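Mevalonate kinase, putative (Leishmania major, PDB 2HFS) probably catalyses the ATP-dependent phosphorylation of (R)-mevalonate to (R)-5-phosphomevalonate, a step of the pathway to isoprenoids and sterols. Local coordinates at residues Gly18-Val22 with Gly111-Ser117; Arg64-Tyr70 with Gly104-Ser110; Leu190-Gly196 with Ala316-Tyr322; Gly277-Ala281 with Val293-Ala297. All coordinates share one frame; numbering follows the deposited sequence.

Interaction 1 (Gly18-Val22 with Gly111-Ser117); sequences GYGKV and GIGASAS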
loop_
_atom_site.group_PDB
_atom_site.type_symbol
_atom_site.label_atom_id
_atom_site.label_comp_id
_atom_site.label_asym_id
_atom_site.label_seq_id
_atom_site.Cartn_x
_atom_site.Cartn_y
_atom_site.Cartn_z
ATOM N N GLY A 18 -6.508 8.285 -4.575
ATOM C CA GLY A 18 -5.896 6.938 -4.625
ATOM C C GLY A 18 -5.776 6.426 -3.202
ATOM O O GLY A 18 -5.317 7.158 -2.325
ATOM N N TYR A 19 -6.228 5.193 -2.952
ATOM C CA TYR A 19 -6.168 4.636 -1.597
ATOM C C TYR A 19 -4.765 4.189 -1.200
ATOM O O TYR A 19 -3.966 3.807 -2.067
ATOM C CB TYR A 19 -7.142 3.477 -1.456
ATOM C CG TYR A 19 -8.551 3.792 -1.896
ATOM C CD1 TYR A 19 -9.395 4.578 -1.112
ATOM C CD2 TYR A 19 -9.043 3.317 -3.120
ATOM C CE1 TYR A 19 -10.704 4.858 -1.517
ATOM C CE2 TYR A 19 -10.356 3.595 -3.529
ATOM C CZ TYR A 19 -11.171 4.361 -2.706
ATOM O OH TYR A 19 -12.460 4.672 -3.096
ATOM N N GLY A 20 -4.467 4.262 0.104
ATOM C CA GLY A 20 -3.288 3.600 0.664
ATOM C C GLY A 20 -3.418 2.088 0.649
ATOM O O GLY A 20 -4.463 1.563 0.279
ATOM N N LYS A 21 -2.351 1.401 1.061
ATOM C CA LYS A 21 -2.251 -0.056 0.942
ATOM C C LYS A 21 -1.486 -0.679 2.100
ATOM O O LYS A 21 -0.430 -0.181 2.484
ATOM C CB LYS A 21 -1.510 -0.431 -0.356
ATOM C CG LYS A 21 -1.224 -1.942 -0.472
ATOM C CD LYS A 21 0.223 -2.260 -0.853
ATOM C CE LYS A 21 1.259 -1.675 0.119
ATOM N NZ LYS A 21 2.637 -2.158 -0.170
ATOM N N VAL A 22 -1.999 -1.789 2.627
ATOM C CA VAL A 22 -1.199 -2.642 3.514
ATOM C C VAL A 22 -1.285 -4.096 3.034
ATOM O O VAL A 22 -2.296 -4.512 2.498
ATOM C CB VAL A 22 -1.607 -2.562 5.031
ATOM C CG1 VAL A 22 -1.692 -1.112 5.510
ATOM C CG2 VAL A 22 -2.913 -3.283 5.308
ATOM N N GLY A 111 6.115 1.722 2.787
ATOM C CA GLY A 111 5.272 0.541 3.052
ATOM C C GLY A 111 3.769 0.707 2.837
ATOM O O GLY A 111 3.020 -0.288 2.706
ATOM N N ILE A 112 3.319 1.957 2.802
ATOM C CA ILE A 112 1.892 2.287 2.745
ATOM C C ILE A 112 1.357 2.471 1.304
ATOM O O ILE A 112 0.170 2.825 1.101
ATOM C CB ILE A 112 1.634 3.547 3.572
ATOM C CG1 ILE A 112 0.225 3.520 4.181
ATOM C CG2 ILE A 112 1.872 4.800 2.719
ATOM C CD1 ILE A 112 -0.041 2.341 5.174
ATOM N N GLY A 113 2.225 2.232 0.321
ATOM C CA GLY A 113 1.875 2.365 -1.112
ATOM C C GLY A 113 1.548 3.781 -1.574
ATOM O O GLY A 113 0.766 3.986 -2.520
ATOM N N ALA A 114 2.175 4.764 -0.928
ATOM C CA ALA A 114 1.842 6.169 -1.150
ATOM C C ALA A 114 2.187 6.658 -2.549
ATOM O O ALA A 114 1.482 7.522 -3.098
ATOM C CB ALA A 114 2.510 7.044 -0.099
ATOM N N SER A 115 3.267 6.132 -3.123
ATOM C CA SER A 115 3.642 6.540 -4.469
ATOM C C SER A 115 2.567 6.111 -5.475
ATOM O O SER A 115 2.200 6.894 -6.364
ATOM C CB SER A 115 5.084 6.098 -4.838
ATOM O OG SER A 115 5.190 4.722 -5.119
ATOM N N ALA A 116 2.036 4.892 -5.324
ATOM C CA ALA A 116 0.893 4.469 -6.131
ATOM C C ALA A 116 -0.346 5.344 -5.909
ATOM O O ALA A 116 -1.005 5.702 -6.874
ATOM C CB ALA A 116 0.556 2.992 -5.903
ATOM N N SER A 117 -0.654 5.681 -4.653
ATOM C CA SER A 117 -1.814 6.550 -4.329
ATOM C C SER A 117 -1.684 7.881 -5.040
ATOM O O SER A 117 -2.685 8.421 -5.540
ATOM C CB SER A 117 -1.974 6.788 -2.821
ATOM O OG SER A 117 -1.670 5.621 -2.064
HETATM O O HOH W 1 2.649 -2.974 3.085
#
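K21 and I112 join strand 18-22 to the glycine-rich turn ahead of helix 114-130. K21 N donates to I112 O at 2.9 Å, arriving well above the carbonyl plane (46°), while the CA of I112 lies 3.4 Å from K21 O in a CA-H...O contact. With CG anti to the backbone N (chi1 173°) and further bends at its second and third torsions, the K21 chain sets CE 3.4 Å from G111 O. A water donates to that carbonyl oxygen and accepts a weak bond from K21 NZ, whose strongest partner is D158, in a salt bridge. Toward the start of the segment, S117 OG sits between two carbonyl oxygens, 2.9 Å from Y19 O and 3.0 Å from G113 O, and has one proton to offer the pair. The V22 and I112 side chains lie side by side and point the same way, with V22 CG1 3.8 Å from I112 CD1. Behind these contacts, G113 occupies the N-cap and its carbonyl also accepts S117 N, closing the first helical turn. The sequence GIGASAS and this strand-facing turn are consistent with the phosphate-binding loop of GHMP kinases. The strand bonds on to strand 36-52 through G18, G20 and V22; K21 touches A161 of helix 157-164, and V22 packs on L190 and V192 of strand 188-194.

Interaction 2 (Arg64-Tyr70 with Gly104-Ser110); sequences RPAIPGY and GPLVPSS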
loop_
_atom_site.group_PDB
_atom_site.type_symbol
_atom_site.label_atom_id
_atom_site.label_comp_id
_atom_site.label_asym_id
_atom_site.label_seq_id
_atom_site.Cartn_x
_atom_site.Cartn_y
_atom_site.Cartn_z
ATOM N N ARG A 64 0.482 16.791 1.268
ATOM C CA ARG A 64 0.255 15.553 2.020
ATOM C C ARG A 64 0.923 15.577 3.404
ATOM O O ARG A 64 2.016 16.150 3.561
ATOM C CB ARG A 64 0.775 14.346 1.220
ATOM C CG ARG A 64 0.154 14.177 -0.122
ATOM C CD ARG A 64 0.790 13.070 -0.919
ATOM N NE ARG A 64 2.151 13.373 -1.342
ATOM C CZ ARG A 64 3.027 12.457 -1.720
ATOM N NH1 ARG A 64 2.673 11.170 -1.712
ATOM N NH2 ARG A 64 4.249 12.821 -2.122
ATOM N N PRO A 65 0.276 14.973 4.405
ATOM C CA PRO A 65 0.840 14.883 5.729
ATOM C C PRO A 65 1.900 13.785 5.838
ATOM O O PRO A 65 1.797 12.897 6.686
ATOM C CB PRO A 65 -0.381 14.563 6.612
ATOM C CG PRO A 65 -1.311 13.807 5.733
ATOM C CD PRO A 65 -1.077 14.376 4.337
ATOM N N ALA A 66 2.907 13.867 4.982
ATOM C CA ALA A 66 3.973 12.885 4.955
ATOM C C ALA A 66 4.861 12.983 6.197
ATOM O O ALA A 66 4.971 14.048 6.815
ATOM C CB ALA A 66 4.789 13.043 3.679
ATOM N N ILE A 67 5.455 11.859 6.591
ATOM C CA ILE A 67 6.440 11.883 7.693
ATOM C C ILE A 67 7.600 12.817 7.327
ATOM O O ILE A 67 7.823 13.074 6.139
ATOM C CB ILE A 67 6.965 10.449 8.003
ATOM C CG1 ILE A 67 7.568 9.794 6.756
ATOM C CG2 ILE A 67 5.849 9.600 8.563
ATOM C CD1 ILE A 67 8.555 8.709 7.079
ATOM N N PRO A 68 8.349 13.305 8.321
ATOM C CA PRO A 68 9.430 14.257 8.054
ATOM C C PRO A 68 10.466 13.754 7.064
ATOM O O PRO A 68 10.998 12.643 7.217
ATOM C CB PRO A 68 10.066 14.462 9.430
ATOM C CG PRO A 68 8.971 14.178 10.391
ATOM C CD PRO A 68 8.220 13.023 9.763
ATOM N N GLY A 69 10.739 14.580 6.049
ATOM C CA GLY A 69 11.741 14.281 5.018
ATOM C C GLY A 69 11.293 13.437 3.835
ATOM O O GLY A 69 12.007 13.362 2.819
ATOM N N TYR A 70 10.134 12.788 3.965
ATOM C CA TYR A 70 9.648 11.871 2.940
ATOM C C TYR A 70 9.438 12.579 1.605
ATOM O O TYR A 70 9.882 12.089 0.574
ATOM C CB TYR A 70 8.366 11.139 3.357
ATOM C CG TYR A 70 7.784 10.284 2.225
ATOM C CD1 TYR A 70 8.074 8.930 2.137
ATOM C CD2 TYR A 70 6.957 10.850 1.237
ATOM C CE1 TYR A 70 7.569 8.144 1.097
ATOM C CE2 TYR A 70 6.447 10.061 0.174
ATOM C CZ TYR A 70 6.753 8.708 0.135
ATOM O OH TYR A 70 6.262 7.893 -0.859
ATOM N N GLY A 104 -5.327 15.032 0.859
ATOM C CA GLY A 104 -5.914 13.782 1.399
ATOM C C GLY A 104 -5.239 13.366 2.698
ATOM O O GLY A 104 -4.126 13.815 2.973
ATOM N N PRO A 105 -5.896 12.546 3.518
ATOM C CA PRO A 105 -5.401 12.264 4.885
ATOM C C PRO A 105 -4.351 11.169 4.983
ATOM O O PRO A 105 -3.739 11.026 6.028
ATOM C CB PRO A 105 -6.670 11.849 5.636
ATOM C CG PRO A 105 -7.465 11.172 4.618
ATOM C CD PRO A 105 -7.167 11.844 3.260
ATOM N N LEU A 106 -4.136 10.403 3.907
ATOM C CA LEU A 106 -3.072 9.381 3.903
ATOM C C LEU A 106 -1.707 9.968 4.243
ATOM O O LEU A 106 -1.337 11.000 3.709
ATOM C CB LEU A 106 -2.994 8.666 2.560
ATOM C CG LEU A 106 -2.068 7.441 2.443
ATOM C CD1 LEU A 106 -2.541 6.357 3.370
ATOM C CD2 LEU A 106 -2.021 6.927 0.989
ATOM N N VAL A 107 -0.954 9.283 5.103
ATOM C CA VAL A 107 0.399 9.720 5.485
ATOM C C VAL A 107 1.474 8.968 4.679
ATOM O O VAL A 107 1.771 7.817 4.981
ATOM C CB VAL A 107 0.647 9.513 7.025
ATOM C CG1 VAL A 107 2.148 9.780 7.427
ATOM C CG2 VAL A 107 -0.317 10.353 7.844
ATOM N N PRO A 108 2.068 9.596 3.663
ATOM C CA PRO A 108 3.148 8.936 2.928
ATOM C C PRO A 108 4.298 8.580 3.840
ATOM O O PRO A 108 4.742 9.416 4.646
ATOM C CB PRO A 108 3.575 9.984 1.899
ATOM C CG PRO A 108 2.349 10.815 1.692
ATOM C CD PRO A 108 1.806 10.943 3.131
ATOM N N SER A 109 4.703 7.322 3.738
ATOM C CA SER A 109 5.759 6.704 4.530
ATOM C C SER A 109 6.041 5.387 3.821
ATOM O O SER A 109 5.156 4.842 3.177
ATOM C CB SER A 109 5.255 6.435 5.955
ATOM O OG SER A 109 6.293 5.973 6.802
ATOM N N SER A 110 7.263 4.873 3.925
ATOM C CA SER A 110 7.596 3.589 3.325
ATOM C C SER A 110 6.633 2.466 3.763
ATOM O O SER A 110 6.346 2.310 4.950
ATOM C CB SER A 110 9.057 3.230 3.650
ATOM O OG SER A 110 9.386 1.974 3.130
#
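P108 packs against R64, A66 and Y70 of segment 64-70, and it stands in the loop that leads into the glycine-rich GHMP motif before helix 114-130. Segment 64-70 is itself built of turns: an inverse gamma turn centred on P65, then a type II turn from I67 to Y70 that places G69 at the N-cap of helix 70-88. One backbone hydrogen bond crosses between the loops, from I67 N to P108 O at 3.2 Å, and it is nearly straight, with the donor almost in line with the carbonyl bond (C=O...N 170°). Carbon packing surrounds it. The P108 and Y70 side chains cross at about a right angle, and P108 CB lies over one face of the ring, 3.4 Å from Y70 CE2. P108 C lies over the ring centre, and S109 N over the same face, toward the rim. A first torsion of 174° turns the Y70 ring away from its own backbone N and puts it beside P108. P108 CD presses on A66 CA at 3.4 Å, a tight carbon pair, and P108 CG lies over a face of the R64 guanidinium. That group packs here as a flat surface, while its charge is paired with D62. Carbonyl oxygens meet carbon on both sides: P65 O rests against V107 CG1 at 3.2 Å, and the P65 ring leans on G104 and L106, its CD 3.4 Å from L106 O. I67 crosses V107 at roughly a right angle through CG2, and its far methyl, CD1, ends 3.6 Å from S109 OG.

Interaction 3 (Leu190-Gly196 with Ala316-Tyr322); sequences LVVVGTG and AKFIWRY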
loop_
_atom_site.group_PDB
_atom_site.type_symbol
_atom_site.label_atom_id
_atom_site.label_comp_id
_atom_site.label_asym_id
_atom_site.label_seq_id
_atom_site.Cartn_x
_atom_site.Cartn_y
_atom_site.Cartn_z
ATOM N N LEU A 190 -7.699 -1.073 11.790
ATOM C CA LEU A 190 -6.256 -1.287 11.731
ATOM C C LEU A 190 -5.449 -0.248 12.495
ATOM O O LEU A 190 -5.780 0.953 12.484
ATOM C CB LEU A 190 -5.781 -1.317 10.261
ATOM C CG LEU A 190 -6.395 -2.361 9.321
ATOM C CD1 LEU A 190 -5.804 -2.276 7.910
ATOM C CD2 LEU A 190 -6.195 -3.752 9.883
ATOM N N VAL A 191 -4.371 -0.697 13.142
ATOM C CA VAL A 191 -3.349 0.238 13.623
ATOM C C VAL A 191 -2.115 -0.087 12.777
ATOM O O VAL A 191 -1.666 -1.224 12.752
ATOM C CB VAL A 191 -3.004 0.076 15.130
ATOM C CG1 VAL A 191 -1.955 1.086 15.525
ATOM C CG2 VAL A 191 -4.236 0.273 16.005
ATOM N N VAL A 192 -1.617 0.892 12.034
ATOM C CA VAL A 192 -0.419 0.670 11.246
ATOM C C VAL A 192 0.692 1.503 11.859
ATOM O O VAL A 192 0.468 2.653 12.247
ATOM C CB VAL A 192 -0.613 1.013 9.757
ATOM C CG1 VAL A 192 0.684 0.725 8.960
ATOM C CG2 VAL A 192 -1.811 0.250 9.171
ATOM N N VAL A 193 1.884 0.921 11.960
ATOM C CA VAL A 193 2.984 1.563 12.713
ATOM C C VAL A 193 4.227 1.689 11.837
ATOM O O VAL A 193 4.665 0.706 11.237
ATOM C CB VAL A 193 3.318 0.741 13.988
ATOM C CG1 VAL A 193 4.467 1.352 14.754
ATOM C CG2 VAL A 193 2.103 0.589 14.889
ATOM N N GLY A 194 4.805 2.885 11.766
ATOM C CA GLY A 194 6.024 3.071 11.014
ATOM C C GLY A 194 7.258 3.008 11.902
ATOM O O GLY A 194 7.274 3.629 12.985
ATOM N N THR A 195 8.297 2.294 11.446
ATOM C CA THR A 195 9.528 2.124 12.230
ATOM C C THR A 195 10.497 3.285 12.000
ATOM O O THR A 195 11.398 3.511 12.810
ATOM C CB THR A 195 10.262 0.803 11.876
ATOM O OG1 THR A 195 10.556 0.798 10.476
ATOM C CG2 THR A 195 9.366 -0.442 12.067
ATOM N N GLY A 196 10.328 3.985 10.874
ATOM C CA GLY A 196 11.249 5.057 10.462
ATOM C C GLY A 196 12.469 4.530 9.714
ATOM O O GLY A 196 13.369 5.287 9.341
ATOM N N ALA A 316 7.760 2.337 18.065
ATOM C CA ALA A 316 6.608 2.764 17.269
ATOM C C ALA A 316 6.652 4.269 16.946
ATOM O O ALA A 316 5.924 5.081 17.542
ATOM C CB ALA A 316 5.298 2.347 17.923
ATOM N N LYS A 317 7.498 4.606 15.971
ATOM C CA LYS A 317 7.824 5.995 15.599
ATOM C C LYS A 317 6.597 6.802 15.107
ATOM O O LYS A 317 6.442 7.982 15.420
ATOM C CB LYS A 317 8.945 5.991 14.545
ATOM C CG LYS A 317 9.917 7.179 14.663
ATOM C CD LYS A 317 11.095 7.085 13.681
ATOM C CE LYS A 317 12.254 8.034 14.071
ATOM N NZ LYS A 317 13.235 7.441 15.054
ATOM N N PHE A 318 5.729 6.140 14.361
ATOM C CA PHE A 318 4.571 6.758 13.760
ATOM C C PHE A 318 3.440 5.783 13.943
ATOM O O PHE A 318 3.607 4.593 13.678
ATOM C CB PHE A 318 4.817 7.009 12.269
ATOM C CG PHE A 318 6.049 7.838 11.989
ATOM C CD1 PHE A 318 7.188 7.253 11.454
ATOM C CD2 PHE A 318 6.073 9.204 12.291
ATOM C CE1 PHE A 318 8.327 8.004 11.199
ATOM C CE2 PHE A 318 7.213 9.966 12.037
ATOM C CZ PHE A 318 8.334 9.362 11.496
ATOM N N ILE A 319 2.309 6.274 14.439
ATOM C CA ILE A 319 1.149 5.419 14.670
ATOM C C ILE A 319 -0.057 6.006 13.972
ATOM O O ILE A 319 -0.385 7.182 14.148
ATOM C CB ILE A 319 0.863 5.214 16.189
ATOM C CG1 ILE A 319 2.127 4.754 16.926
ATOM C CG2 ILE A 319 -0.293 4.208 16.370
ATOM C CD1 ILE A 319 2.102 4.967 18.482
ATOM N N TRP A 320 -0.721 5.174 13.184
ATOM C CA TRP A 320 -1.848 5.601 12.385
ATOM C C TRP A 320 -3.035 4.680 12.636
ATOM O O TRP A 320 -2.867 3.474 12.874
ATOM C CB TRP A 320 -1.473 5.602 10.897
ATOM C CG TRP A 320 -0.241 6.422 10.600
ATOM C CD1 TRP A 320 -0.060 7.770 10.838
ATOM C CD2 TRP A 320 0.990 5.949 10.022
ATOM N NE1 TRP A 320 1.202 8.155 10.436
ATOM C CE2 TRP A 320 1.873 7.061 9.939
ATOM C CE3 TRP A 320 1.445 4.695 9.585
ATOM C CZ2 TRP A 320 3.160 6.959 9.409
ATOM C CZ3 TRP A 320 2.733 4.589 9.060
ATOM C CH2 TRP A 320 3.578 5.710 8.980
ATOM N N ARG A 321 -4.228 5.257 12.631
ATOM C CA ARG A 321 -5.463 4.482 12.663
ATOM C C ARG A 321 -5.977 4.466 11.246
ATOM O O ARG A 321 -6.368 5.500 10.712
ATOM C CB ARG A 321 -6.513 5.118 13.569
ATOM C CG ARG A 321 -6.051 5.322 14.993
ATOM C CD ARG A 321 -7.028 6.122 15.834
ATOM N NE ARG A 321 -6.404 6.624 17.056
ATOM C CZ ARG A 321 -6.722 6.207 18.271
ATOM N NH1 ARG A 321 -7.657 5.276 18.422
ATOM N NH2 ARG A 321 -6.113 6.713 19.340
ATOM N N TYR A 322 -5.955 3.301 10.627
ATOM C CA TYR A 322 -6.443 3.166 9.270
ATOM C C TYR A 322 -7.580 2.146 9.279
ATOM O O TYR A 322 -7.710 1.368 10.224
ATOM C CB TYR A 322 -5.306 2.734 8.336
ATOM C CG TYR A 322 -4.276 3.833 8.012
ATOM C CD1 TYR A 322 -2.957 3.511 7.683
ATOM C CD2 TYR A 322 -4.638 5.181 8.024
ATOM C CE1 TYR A 322 -2.005 4.521 7.366
ATOM C CE2 TYR A 322 -3.709 6.192 7.724
ATOM C CZ TYR A 322 -2.398 5.851 7.379
ATOM O OH TYR A 322 -1.479 6.834 7.058
#
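L190-G194 and F318-Y322 pair as antiparallel strands of the four-stranded sheet in the C-terminal half of this GHMP kinase, their short axes 4.7 Å apart at 159°. Six backbone hydrogen bonds link L190 with Y322, V192 with W320 and G194 with F318, each residue donating once and accepting once; W320 N to V192 O is 2.9 Å. At the start of strand 318-324, K317 and F318 both face G194 in a classic beta bulge, and F318 N reaches a lone pair of G194 O at 3.3 Å. On the face that carries V192, F318, W320 and Y322, the W320 ring reaches obliquely to the partner backbone, CZ3 3.8 Å from G194 N, where glycine offers no side chain to block it. F318 CB and Y322 OH, the latter hydrogen-bonded to V107 N, lie over opposite faces of the indole. V192 CG2 meets Y322 CD1 at 3.8 Å. The other face holds V191 and I319, side by side with V191 CG1 3.6 Å from I319 CG2, and a tight methyl pair, V193 CG1 to A316 CB at 3.4 Å. Helix 299-312 covers this second face, whereas the aromatic face receives I67, V107, S109 and I112; strand 291-296 flanks strand 188-194.

Interaction 4 (Gly277-Ala281 with Val293-Ala297); sequences GALGA and VALAA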
loop_
_atom_site.group_PDB
_atom_site.type_symbol
_atom_site.label_atom_id
_atom_site.label_comp_id
_atom_site.label_asym_id
_atom_site.label_seq_id
_atom_site.Cartn_x
_atom_site.Cartn_y
_atom_site.Cartn_z
ATOM N N GLY A 277 -3.995 -6.143 23.230
ATOM C CA GLY A 277 -5.208 -6.824 22.807
ATOM C C GLY A 277 -5.466 -6.864 21.315
ATOM O O GLY A 277 -6.586 -7.150 20.894
ATOM N N ALA A 278 -4.446 -6.596 20.500
ATOM C CA ALA A 278 -4.588 -6.804 19.058
ATOM C C ALA A 278 -5.035 -8.234 18.801
ATOM O O ALA A 278 -4.549 -9.154 19.440
ATOM C CB ALA A 278 -3.283 -6.535 18.324
ATOM N N LEU A 279 -5.957 -8.412 17.862
ATOM C CA LEU A 279 -6.386 -9.738 17.447
ATOM C C LEU A 279 -5.254 -10.438 16.711
ATOM O O LEU A 279 -5.111 -11.653 16.797
ATOM C CB LEU A 279 -7.631 -9.678 16.554
ATOM C CG LEU A 279 -8.906 -9.027 17.083
ATOM C CD1 LEU A 279 -10.018 -9.183 16.059
ATOM C CD2 LEU A 279 -9.277 -9.648 18.428
ATOM N N GLY A 280 -4.454 -9.655 15.985
ATOM C CA GLY A 280 -3.232 -10.145 15.343
ATOM C C GLY A 280 -2.349 -8.963 15.001
ATOM O O GLY A 280 -2.839 -7.845 14.908
ATOM N N ALA A 281 -1.059 -9.214 14.776
ATOM C CA ALA A 281 -0.138 -8.139 14.422
ATOM C C ALA A 281 1.080 -8.739 13.743
ATOM O O ALA A 281 1.553 -9.813 14.124
ATOM C CB ALA A 281 0.281 -7.372 15.658
ATOM N N VAL A 293 1.359 -3.943 10.925
ATOM C CA VAL A 293 -0.082 -3.763 10.955
ATOM C C VAL A 293 -0.676 -4.607 12.083
ATOM O O VAL A 293 -0.267 -5.753 12.285
ATOM C CB VAL A 293 -0.726 -4.123 9.588
ATOM C CG1 VAL A 293 -0.396 -5.580 9.144
ATOM C CG2 VAL A 293 -2.200 -3.919 9.646
ATOM N N ALA A 294 -1.608 -4.020 12.832
ATOM C CA ALA A 294 -2.307 -4.748 13.897
ATOM C C ALA A 294 -3.795 -4.717 13.572
ATOM O O ALA A 294 -4.293 -3.709 13.041
ATOM C CB ALA A 294 -2.037 -4.097 15.249
ATOM N N LEU A 295 -4.498 -5.808 13.880
ATOM C CA LEU A 295 -5.962 -5.841 13.738
ATOM C C LEU A 295 -6.631 -5.667 15.098
ATOM O O LEU A 295 -6.329 -6.398 16.036
ATOM C CB LEU A 295 -6.429 -7.148 13.105
ATOM C CG LEU A 295 -7.931 -7.367 12.916
ATOM C CD1 LEU A 295 -8.550 -6.430 11.837
ATOM C CD2 LEU A 295 -8.195 -8.810 12.574
ATOM N N ALA A 296 -7.540 -4.708 15.189
ATOM C CA ALA A 296 -8.281 -4.447 16.430
ATOM C C ALA A 296 -9.699 -4.993 16.289
ATOM O O ALA A 296 -10.211 -5.107 15.176
ATOM C CB ALA A 296 -8.316 -2.941 16.728
ATOM N N ALA A 297 -10.343 -5.309 17.413
ATOM C CA ALA A 297 -11.683 -5.907 17.372
ATOM C C ALA A 297 -12.764 -4.854 17.173
ATOM O O ALA A 297 -13.878 -5.173 16.741
ATOM C CB ALA A 297 -11.962 -6.720 18.644
HETATM O O HOH W 2 -8.794 -6.041 19.611
#
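L295 O accepts L279 N at 2.7 Å, with a C=O...N angle of 168°. The same oxygen lies 3.5 Å from A278 CA, a more bent CA-H...O contact. L295 also gives its own N-H, to G280 O at 2.8 Å and 167° at the hydrogen, so two successive residues, L279 and G280, hold one residue of the opposing strand. G280 O in turn faces A294 CA, and A281 CA sits 3.2 Å from V293 O. A water bridges the pair beyond L279, donating to G277 O and accepting from A297 N. The side chains gather on two sides. L279 crosses L295 at a slant, its CD1 4.0 Å from L295 CD2; with CG anti to the carbonyl carbon (chi1 -58°), L279 also carries CD2 to A297 CB. Elsewhere three alanine methyls cluster: A294 CB is 4.0 Å from A281 CB and close to that of A278, and C273 of helix 264-275 packs on all three. L295 rests on L245 and M249 of helix 242-258. G277, with positive phi, is the C-prime residue of the Schellman motif that ends helix 264-275 and sends the chain into strand 280-284. That strand and strand 291-296 form the beta hairpin of a ferredoxin-like alpha-beta sandwich, the usual C-terminal fold of GHMP kinases.

From the N terminus, strand 17-25 is met by the glycine-rich turn at 111-117, which closes the loop of interaction 1; interaction 2 is nested inside it, joining the loops before helices 70-88 and 114-130. Both close before interaction 3 opens at strand 188-194. Its loop, mostly helical, encloses the hairpin of interaction 4 and ends at strand 318-324. Interactions 3 and 4 share a sheet, coupled by a probable hydrogen bond from A294 N to V191 O. The two halves of the chain meet where interaction 3 touches both interaction 1 and interaction 2, with Y322 reaching each of them. Interaction 4 touches neither of the first two.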